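Local coordinates for integron cassette protein (Vibrio cholerae, PDB 3G1J) that is of unknown function but folds as a small, mostly antiparallel beta protein of a family placed among the SH3-like folds, at residues L14-C19 with M40-S45; V22-R27 with D84-K89; R36-R41 with F58-S63. All blocks are in the same frame, centred on the assembly; numbering follows the deposited sequence.

Contact 1. Residues L14-C19 with M40-S45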
loop_
_atom_site.group_PDB
_atom_site.type_symbol
_atom_site.label_atom_id
_atom_site.label_comp_id
_atom_site.label_asym_id
_atom_site.label_seq_id
_atom_site.Cartn_x
_atom_site.Cartn_y
_atom_site.Cartn_z
ATOM N N LEU A 14 -6.277 0.011 -5.870
ATOM C CA LEU A 14 -5.183 -0.936 -6.040
ATOM C C LEU A 14 -5.692 -2.320 -6.449
ATOM O O LEU A 14 -6.494 -2.926 -5.752
ATOM C CB LEU A 14 -4.350 -1.045 -4.747
ATOM C CG LEU A 14 -3.692 0.263 -4.281
ATOM C CD1 LEU A 14 -3.027 0.065 -2.914
ATOM C CD2 LEU A 14 -2.688 0.795 -5.302
ATOM N N LYS A 15 -5.219 -2.794 -7.594
ATOM C CA LYS A 15 -5.595 -4.095 -8.131
ATOM C C LYS A 15 -4.338 -4.948 -8.324
ATOM O O LYS A 15 -3.374 -4.513 -8.950
ATOM C CB LYS A 15 -6.290 -3.904 -9.484
ATOM C CG LYS A 15 -6.970 -5.150 -10.028
ATOM C CD LYS A 15 -7.423 -4.944 -11.472
ATOM C CE LYS A 15 -8.423 -6.008 -11.914
ATOM N NZ LYS A 15 -9.798 -5.722 -11.410
ATOM N N ALA A 16 -4.346 -6.167 -7.797
ATOM C CA ALA A 16 -3.173 -7.033 -7.891
ATOM C C ALA A 16 -2.714 -7.256 -9.329
ATOM O O ALA A 16 -3.521 -7.546 -10.221
ATOM C CB ALA A 16 -3.438 -8.357 -7.201
ATOM N N GLY A 17 -1.411 -7.122 -9.551
ATOM C CA GLY A 17 -0.837 -7.311 -10.868
ATOM C C GLY A 17 -0.669 -6.030 -11.664
ATOM O O GLY A 17 0.031 -6.012 -12.677
ATOM N N GLN A 18 -1.317 -4.963 -11.213
ATOM C CA GLN A 18 -1.205 -3.666 -11.867
ATOM C C GLN A 18 -0.068 -2.846 -11.278
ATOM O O GLN A 18 0.275 -2.988 -10.101
ATOM C CB GLN A 18 -2.517 -2.888 -11.743
ATOM C CG GLN A 18 -3.685 -3.526 -12.467
ATOM C CD GLN A 18 -3.579 -3.404 -13.978
ATOM O OE1 GLN A 18 -3.267 -2.334 -14.509
ATOM N NE2 GLN A 18 -3.845 -4.503 -14.678
ATOM N N CYS A 19 0.504 -1.972 -12.095
ATOM C CA CYS A 19 1.602 -1.123 -11.640
ATOM C C CYS A 19 1.125 0.278 -11.317
ATOM O O CYS A 19 0.219 0.792 -11.972
ATOM C CB CYS A 19 2.701 -1.049 -12.688
ATOM S SG CYS A 19 3.720 -2.532 -12.783
HETATM N N MSE A 40 5.676 0.743 -8.483
HETATM C CA MSE A 40 5.599 -0.563 -7.820
HETATM C C MSE A 40 4.405 -1.343 -8.344
HETATM O O MSE A 40 3.378 -0.754 -8.681
HETATM C CB MSE A 40 5.407 -0.381 -6.306
HETATM C CG MSE A 40 6.361 0.593 -5.658
HETATM SE SE MSE A 40 6.406 0.446 -3.720
HETATM C CE MSE A 40 4.576 1.178 -3.247
ATOM N N ARG A 41 4.510 -2.672 -8.377
ATOM C CA ARG A 41 3.367 -3.505 -8.758
ATOM C C ARG A 41 2.588 -3.988 -7.523
ATOM O O ARG A 41 3.179 -4.544 -6.594
ATOM C CB ARG A 41 3.821 -4.699 -9.606
ATOM C CG ARG A 41 2.701 -5.681 -9.954
ATOM C CD ARG A 41 3.096 -6.631 -11.079
ATOM N NE ARG A 41 4.420 -7.196 -10.859
ATOM C CZ ARG A 41 4.662 -8.248 -10.084
ATOM N NH1 ARG A 41 3.665 -8.853 -9.455
ATOM N NH2 ARG A 41 5.902 -8.694 -9.937
ATOM N N PHE A 42 1.275 -3.779 -7.508
ATOM C CA PHE A 42 0.466 -4.224 -6.366
ATOM C C PHE A 42 0.350 -5.750 -6.320
ATOM O O PHE A 42 0.051 -6.394 -7.326
ATOM C CB PHE A 42 -0.931 -3.590 -6.390
ATOM C CG PHE A 42 -1.746 -3.836 -5.143
ATOM C CD1 PHE A 42 -1.247 -3.490 -3.891
ATOM C CD2 PHE A 42 -3.026 -4.380 -5.218
ATOM C CE1 PHE A 42 -2.009 -3.690 -2.740
ATOM C CE2 PHE A 42 -3.783 -4.594 -4.079
ATOM C CZ PHE A 42 -3.279 -4.243 -2.831
ATOM N N LEU A 43 0.574 -6.320 -5.145
ATOM C CA LEU A 43 0.459 -7.763 -4.949
ATOM C C LEU A 43 -0.828 -8.155 -4.218
ATOM O O LEU A 43 -1.355 -9.250 -4.416
ATOM C CB LEU A 43 1.661 -8.274 -4.156
ATOM C CG LEU A 43 3.044 -7.930 -4.702
ATOM C CD1 LEU A 43 4.078 -8.552 -3.786
ATOM C CD2 LEU A 43 3.214 -8.414 -6.145
ATOM N N GLY A 44 -1.310 -7.279 -3.341
ATOM C CA GLY A 44 -2.526 -7.548 -2.584
ATOM C C GLY A 44 -2.457 -6.942 -1.194
ATOM O O GLY A 44 -1.414 -6.429 -0.802
ATOM N N SER A 45 -3.551 -7.026 -0.440
ATOM C CA SER A 45 -3.616 -6.400 0.866
ATOM C C SER A 45 -4.141 -7.349 1.943
ATOM O O SER A 45 -4.768 -8.374 1.654
ATOM C CB SER A 45 -4.544 -5.191 0.798
ATOM O OG SER A 45 -5.887 -5.607 0.573
#

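Contact 2. Residues V22-R27 with D84-K89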
loop_
_atom_site.group_PDB
_atom_site.type_symbol
_atom_site.label_atom_id
_atom_site.label_comp_id
_atom_site.label_asym_id
_atom_site.label_seq_id
_atom_site.Cartn_x
_atom_site.Cartn_y
_atom_site.Cartn_z
ATOM N N VAL A 22 3.908 6.372 -7.535
ATOM C CA VAL A 22 3.618 7.171 -6.352
ATOM C C VAL A 22 3.470 8.629 -6.781
ATOM O O VAL A 22 4.397 9.192 -7.361
ATOM C CB VAL A 22 4.724 7.017 -5.303
ATOM C CG1 VAL A 22 4.509 7.979 -4.141
ATOM C CG2 VAL A 22 4.757 5.546 -4.813
ATOM N N VAL A 23 2.302 9.226 -6.542
ATOM C CA VAL A 23 2.090 10.619 -6.955
ATOM C C VAL A 23 2.095 11.641 -5.818
ATOM O O VAL A 23 2.007 12.846 -6.060
ATOM C CB VAL A 23 0.837 10.806 -7.839
ATOM C CG1 VAL A 23 1.040 10.160 -9.198
ATOM C CG2 VAL A 23 -0.403 10.272 -7.154
ATOM N N ARG A 24 2.199 11.162 -4.584
ATOM C CA ARG A 24 2.534 12.041 -3.473
ATOM C C ARG A 24 3.418 11.264 -2.523
ATOM O O ARG A 24 3.058 10.156 -2.110
ATOM C CB ARG A 24 1.306 12.557 -2.717
ATOM C CG ARG A 24 1.679 13.654 -1.705
ATOM C CD ARG A 24 0.566 14.044 -0.729
ATOM N NE ARG A 24 -0.688 14.335 -1.406
ATOM C CZ ARG A 24 -1.689 15.011 -0.857
ATOM N NH1 ARG A 24 -1.565 15.517 0.368
ATOM N NH2 ARG A 24 -2.806 15.198 -1.550
ATOM N N SER A 25 4.578 11.819 -2.190
ATOM C CA SER A 25 5.467 11.127 -1.255
ATOM C C SER A 25 4.708 10.944 0.053
ATOM O O SER A 25 3.919 11.804 0.445
ATOM C CB SER A 25 6.769 11.905 -1.018
ATOM O OG SER A 25 7.490 12.120 -2.222
ATOM N N PHE A 26 4.931 9.824 0.727
ATOM C CA PHE A 26 4.289 9.599 2.011
ATOM C C PHE A 26 5.123 8.659 2.870
ATOM O O PHE A 26 5.966 7.907 2.356
ATOM C CB PHE A 26 2.884 9.022 1.814
ATOM C CG PHE A 26 2.876 7.604 1.290
ATOM C CD1 PHE A 26 2.832 7.352 -0.071
ATOM C CD2 PHE A 26 2.914 6.527 2.162
ATOM C CE1 PHE A 26 2.818 6.049 -0.555
ATOM C CE2 PHE A 26 2.910 5.222 1.684
ATOM C CZ PHE A 26 2.861 4.987 0.320
ATOM N N ARG A 27 4.879 8.713 4.178
ATOM C CA ARG A 27 5.561 7.848 5.138
ATOM C C ARG A 27 4.543 6.904 5.735
ATOM O O ARG A 27 3.426 7.311 6.069
ATOM C CB ARG A 27 6.209 8.669 6.261
ATOM C CG ARG A 27 7.283 9.625 5.784
ATOM C CD ARG A 27 8.280 10.010 6.882
ATOM N NE ARG A 27 9.420 10.698 6.277
ATOM C CZ ARG A 27 10.594 10.128 6.015
ATOM N NH1 ARG A 27 10.807 8.858 6.331
ATOM N NH2 ARG A 27 11.563 10.836 5.447
ATOM N N ASP A 84 -5.957 7.334 -4.180
ATOM C CA ASP A 84 -5.711 8.000 -5.452
ATOM C C ASP A 84 -4.947 9.325 -5.324
ATOM O O ASP A 84 -4.522 9.887 -6.324
ATOM C CB ASP A 84 -7.003 8.177 -6.269
ATOM C CG ASP A 84 -8.151 8.743 -5.457
ATOM O OD1 ASP A 84 -8.020 8.929 -4.226
ATOM O OD2 ASP A 84 -9.204 8.999 -6.071
ATOM N N SER A 85 -4.754 9.802 -4.100
ATOM C CA SER A 85 -3.887 10.953 -3.865
ATOM C C SER A 85 -2.427 10.508 -3.858
ATOM O O SER A 85 -1.528 11.332 -3.990
ATOM C CB SER A 85 -4.202 11.617 -2.517
ATOM O OG SER A 85 -5.463 12.281 -2.494
ATOM N N TYR A 86 -2.206 9.202 -3.694
ATOM C CA TYR A 86 -0.878 8.645 -3.439
ATOM C C TYR A 86 -0.390 7.717 -4.541
ATOM O O TYR A 86 0.804 7.668 -4.842
ATOM C CB TYR A 86 -0.854 7.942 -2.063
ATOM C CG TYR A 86 -1.082 8.951 -0.984
ATOM C CD1 TYR A 86 -0.027 9.712 -0.508
ATOM C CD2 TYR A 86 -2.364 9.217 -0.496
ATOM C CE1 TYR A 86 -0.218 10.692 0.435
ATOM C CE2 TYR A 86 -2.573 10.193 0.469
ATOM C CZ TYR A 86 -1.491 10.941 0.924
ATOM O OH TYR A 86 -1.648 11.913 1.882
ATOM N N PHE A 87 -1.326 7.004 -5.157
ATOM C CA PHE A 87 -1.007 6.052 -6.200
ATOM C C PHE A 87 -1.798 6.344 -7.459
ATOM O O PHE A 87 -3.014 6.566 -7.408
ATOM C CB PHE A 87 -1.323 4.631 -5.726
ATOM C CG PHE A 87 -0.480 4.181 -4.569
ATOM C CD1 PHE A 87 0.813 3.735 -4.783
ATOM C CD2 PHE A 87 -0.979 4.205 -3.273
ATOM C CE1 PHE A 87 1.599 3.312 -3.721
ATOM C CE2 PHE A 87 -0.194 3.783 -2.198
ATOM C CZ PHE A 87 1.095 3.334 -2.434
ATOM N N CYS A 88 -1.101 6.330 -8.587
ATOM C CA CYS A 88 -1.752 6.430 -9.883
ATOM C C CYS A 88 -1.388 5.223 -10.750
ATOM O O CYS A 88 -0.207 4.869 -10.903
ATOM C CB CYS A 88 -1.375 7.742 -10.573
ATOM S SG CYS A 88 -2.156 7.967 -12.193
ATOM N N LYS A 89 -2.408 4.580 -11.309
ATOM C CA LYS A 89 -2.181 3.427 -12.174
ATOM C C LYS A 89 -1.278 3.764 -13.369
ATOM O O LYS A 89 -1.328 4.874 -13.907
ATOM C CB LYS A 89 -3.515 2.839 -12.639
ATOM C CG LYS A 89 -3.433 1.378 -13.056
ATOM C CD LYS A 89 -4.790 0.845 -13.492
ATOM C CE LYS A 89 -5.102 1.231 -14.932
ATOM N NZ LYS A 89 -4.209 0.531 -15.903
HETATM O O HOH W 1 -1.644 13.989 -4.224
#

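Contact 3. Residues R36-R41 with F58-S63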
loop_
_atom_site.group_PDB
_atom_site.type_symbol
_atom_site.label_atom_id
_atom_site.label_comp_id
_atom_site.label_asym_id
_atom_site.label_seq_id
_atom_site.Cartn_x
_atom_site.Cartn_y
_atom_site.Cartn_z
ATOM N N ARG A 36 7.661 10.213 -4.351
ATOM C CA ARG A 36 6.987 10.528 -5.601
ATOM C C ARG A 36 7.836 10.092 -6.793
ATOM O O ARG A 36 9.050 10.338 -6.834
ATOM C CB ARG A 36 6.688 12.032 -5.691
ATOM C CG ARG A 36 5.996 12.426 -6.993
ATOM C CD ARG A 36 5.355 13.819 -6.933
ATOM N NE ARG A 36 6.336 14.904 -6.881
ATOM C CZ ARG A 36 6.010 16.194 -6.855
ATOM N NH1 ARG A 36 4.727 16.544 -6.890
ATOM N NH2 ARG A 36 6.957 17.132 -6.802
ATOM N N GLY A 37 7.199 9.449 -7.764
ATOM C CA GLY A 37 7.906 8.960 -8.936
ATOM C C GLY A 37 8.238 7.475 -8.878
ATOM O O GLY A 37 8.481 6.840 -9.907
ATOM N N ASP A 38 8.273 6.926 -7.670
ATOM C CA ASP A 38 8.462 5.491 -7.488
ATOM C C ASP A 38 7.374 4.715 -8.208
ATOM O O ASP A 38 6.223 5.135 -8.223
ATOM C CB ASP A 38 8.411 5.142 -6.004
ATOM C CG ASP A 38 9.772 5.061 -5.384
ATOM O OD1 ASP A 38 10.702 5.707 -5.916
ATOM O OD2 ASP A 38 9.907 4.346 -4.367
ATOM N N VAL A 39 7.736 3.572 -8.785
ATOM C CA VAL A 39 6.761 2.701 -9.431
ATOM C C VAL A 39 6.832 1.289 -8.851
ATOM O O VAL A 39 7.911 0.724 -8.718
ATOM C CB VAL A 39 6.983 2.638 -10.942
ATOM C CG1 VAL A 39 6.013 1.656 -11.576
ATOM C CG2 VAL A 39 6.832 4.032 -11.559
HETATM N N MSE A 40 5.676 0.743 -8.483
HETATM C CA MSE A 40 5.599 -0.563 -7.820
HETATM C C MSE A 40 4.405 -1.343 -8.344
HETATM O O MSE A 40 3.378 -0.754 -8.681
HETATM C CB MSE A 40 5.407 -0.381 -6.306
HETATM C CG MSE A 40 6.361 0.593 -5.658
HETATM SE SE MSE A 40 6.406 0.446 -3.720
HETATM C CE MSE A 40 4.576 1.178 -3.247
ATOM N N ARG A 41 4.510 -2.672 -8.377
ATOM C CA ARG A 41 3.367 -3.505 -8.758
ATOM C C ARG A 41 2.588 -3.988 -7.523
ATOM O O ARG A 41 3.179 -4.544 -6.594
ATOM C CB ARG A 41 3.821 -4.699 -9.606
ATOM C CG ARG A 41 2.701 -5.681 -9.954
ATOM C CD ARG A 41 3.096 -6.631 -11.079
ATOM N NE ARG A 41 4.420 -7.196 -10.859
ATOM C CZ ARG A 41 4.662 -8.248 -10.084
ATOM N NH1 ARG A 41 3.665 -8.853 -9.455
ATOM N NH2 ARG A 41 5.902 -8.694 -9.937
ATOM N N PHE A 58 3.619 -4.766 -2.198
ATOM C CA PHE A 58 3.997 -4.335 -3.530
ATOM C C PHE A 58 5.293 -5.026 -3.916
ATOM O O PHE A 58 6.088 -5.395 -3.055
ATOM C CB PHE A 58 4.250 -2.819 -3.574
ATOM C CG PHE A 58 2.996 -1.967 -3.572
ATOM C CD1 PHE A 58 2.413 -1.571 -2.377
ATOM C CD2 PHE A 58 2.436 -1.518 -4.767
ATOM C CE1 PHE A 58 1.262 -0.781 -2.362
ATOM C CE2 PHE A 58 1.287 -0.718 -4.758
ATOM C CZ PHE A 58 0.706 -0.348 -3.549
ATOM N N ASP A 59 5.508 -5.188 -5.214
ATOM C CA ASP A 59 6.838 -5.523 -5.709
ATOM C C ASP A 59 7.526 -4.242 -6.162
ATOM O O ASP A 59 6.935 -3.445 -6.885
ATOM C CB ASP A 59 6.760 -6.506 -6.879
ATOM C CG ASP A 59 8.121 -6.813 -7.471
ATOM O OD1 ASP A 59 8.716 -7.846 -7.092
ATOM O OD2 ASP A 59 8.602 -6.027 -8.317
ATOM N N LYS A 60 8.767 -4.042 -5.723
ATOM C CA LYS A 60 9.588 -2.947 -6.232
ATOM C C LYS A 60 10.929 -3.492 -6.701
ATOM O O LYS A 60 11.725 -3.968 -5.891
ATOM C CB LYS A 60 9.807 -1.861 -5.176
ATOM C CG LYS A 60 10.839 -0.825 -5.605
ATOM C CD LYS A 60 10.671 0.491 -4.872
ATOM C CE LYS A 60 11.585 1.553 -5.466
ATOM N NZ LYS A 60 11.501 1.581 -6.955
ATOM N N ASN A 61 11.183 -3.401 -8.005
ATOM C CA ASN A 61 12.395 -3.964 -8.604
ATOM C C ASN A 61 12.684 -5.377 -8.114
ATOM O O ASN A 61 13.836 -5.733 -7.866
ATOM C CB ASN A 61 13.613 -3.073 -8.357
ATOM C CG ASN A 61 13.474 -1.706 -8.998
ATOM O OD1 ASN A 61 12.627 -1.500 -9.864
ATOM N ND2 ASN A 61 14.295 -0.764 -8.563
ATOM N N GLY A 62 11.633 -6.175 -7.965
ATOM C CA GLY A 62 11.793 -7.597 -7.679
ATOM C C GLY A 62 11.801 -7.933 -6.198
ATOM O O GLY A 62 11.830 -9.103 -5.811
ATOM N N SER A 63 11.777 -6.897 -5.369
ATOM C CA SER A 63 11.776 -7.057 -3.924
ATOM C C SER A 63 10.405 -6.737 -3.345
ATOM O O SER A 63 9.776 -5.736 -3.706
ATOM C CB SER A 63 12.826 -6.146 -3.290
ATOM O OG SER A 63 12.665 -6.097 -1.886
HETATM O O HOH W 2 9.260 -1.869 -9.430
HETATM O O HOH W 3 10.713 0.991 -9.834
#

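Contact 1. Residues L14-C19 with M40-S45
The side chains of Leu14 and Phe42 cross at about a right angle, where a type II beta turn from Lys15 to Gln18 brings the chain onto the antiparallel sheet beside strand 39-48. Leu14 CB sits over the centre of the ring, 3.6 Å from the Phe42 centroid and only 11° off the ring normal, a CH-pi contact; its CD1 reaches on to Phe42 CE1. The opposite face of the ring is met by the backbone N of Gly44, so the flat side chain is sandwiched, while the peptide between Lys15 and Ala16 abuts its edge. Phe42 gets there with CG anti to the backbone N (chi1 -171°). A flat, apolar residue suits this buried slot, and Leu56 and Phe58 pack on Leu14. Gly17, third in the turn, has a positive phi, easy for glycine. Gly17 N gives a nearly straight hydrogen bond to Phe42 O at 2.8 Å, and Phe42 N returns one to Gln18 O at 2.9 Å. Beyond them Cys19 and Arg41 form a non-hydrogen-bonded antiparallel pair with side chains on one face. There Cys19 SG rests 3.8 Å from Arg41 CB, and the arginine chain runs on until its CD lies 3.5 Å from Gly17 O.

Contact 2. Residues V22-R27 with D84-K89
The side chain of Arg24 crosses that of Tyr86 at an oblique angle on the outer side of this contact. Arg24 CB lies 3.3 Å from Ser85 O, and CG, anti to the backbone N (chi1 -171°), passes Tyr86 CE1. Arg24 CD comes closer, 3.6 Å from Tyr86 CE1. There the chain bends at chi3, and Arg24 NE donates to a water 3.0 Å away that in turn donates to Ser85 O, joining the two segments through solvent. At the tip the guanidinium has Tyr86 OH over one face, its plane 38° from that of the ring, while NH2 approaches Ser85 CB. An arginine suits this exposed place because its methylenes pack against the CE1 side of the ring while its polar end meets water. Tyr86 OH itself is hydrogen-bonded to Glu78, outside both segments. Further in, the backbones join through Val23 N, which donates to Tyr86 O at 2.7 Å. Val23 spreads its branches over the partner segment: CG2 meets Ser85 O, and Val23 CG1 reaches Cys88 CB at 3.7 Å. On the buried side Phe26 CZ touches Phe87 CZ at 3.7 Å, and Phe26 CD1 lies as close to Tyr86 CD1; helix 77-80 adds Ile79 against Phe26 and Tyr86. Phe26, Tyr86 and Phe87 thus make an aromatic cluster, set beside the antiparallel Val22-Phe87 pair where the last strand closes one edge of the five-stranded sheet.

Contact 3. Residues R36-R41 with F58-S63
Strands 39-41 and 58-60 run antiparallel with a marked twist, their short axes at 131°, and Arg41 and Asp59 form a hydrogen-bonded pair: Arg41 N donates to Asp59 O at 3.0 Å and Asp59 N to Arg41 O at 2.8 Å. On the buried side the side chain of Met40, a selenomethionine here, crosses that of Phe58 at about a right angle. Its CB touches Phe58 CD2, and the bend at chi3 (-70°) folds Met40 CE back over the ring, 3.6 Å from the Phe58 centroid. This is a Met-aromatic contact in which the methyl makes the close CH-pi approach while SE stands obliquely. A long, flexible apolar chain fits this place, with Ile67 of strand 63-70 packing on both residues. On the other face the Arg41 guanidinium lies over Asp59, with CB of the aspartate above one side of it and the carboxylate plane nearly parallel, so the opposite charges lie near each other, beyond salt-bridge distance, with no N-H aimed at the oxygen. Asp59 OD2 instead accepts from Gly62 N at 3.1 Å, an Asx motif that braces the type I' turn from Lys60 to Ser63. Asn61 and Gly62 suit that turn, since both of its central residues have positive phi. A water bridges Asn61 N to Val39 O. Lys60 crosses Asp38 at about a right angle, Lys60 CE lying 3.4 Å from Asp38 OD2 and the charged NZ farther off. The pairing therefore rests mainly on backbone bonds and apolar packing, whereas the two pairs of opposite charges, neither a salt bridge, probably add only diffuse attraction.

In the fold
All three contacts reach the same five-stranded antiparallel sheet, their centres 10 to 13 Å apart. Contacts 1 and 3 share strand 39-48 through Met40 and Arg41: contact 1 lies toward its neighbour 19-22, contact 3 toward strand 53-60, its hairpin partner. Contact 2 joins the end of strand 19-22 to the edge strand 87-89, and backbone bonds from Val22 to Gly37 and Asp38 tie it to contact 3. Along the chain, contacts 1 and 2 interlock, while contact 3 falls wholly between the two segments of contact 2. Leu14, Met40, Phe58 and Phe87 meet between the contacts, so the chain's early, middle and final parts share one apolar core.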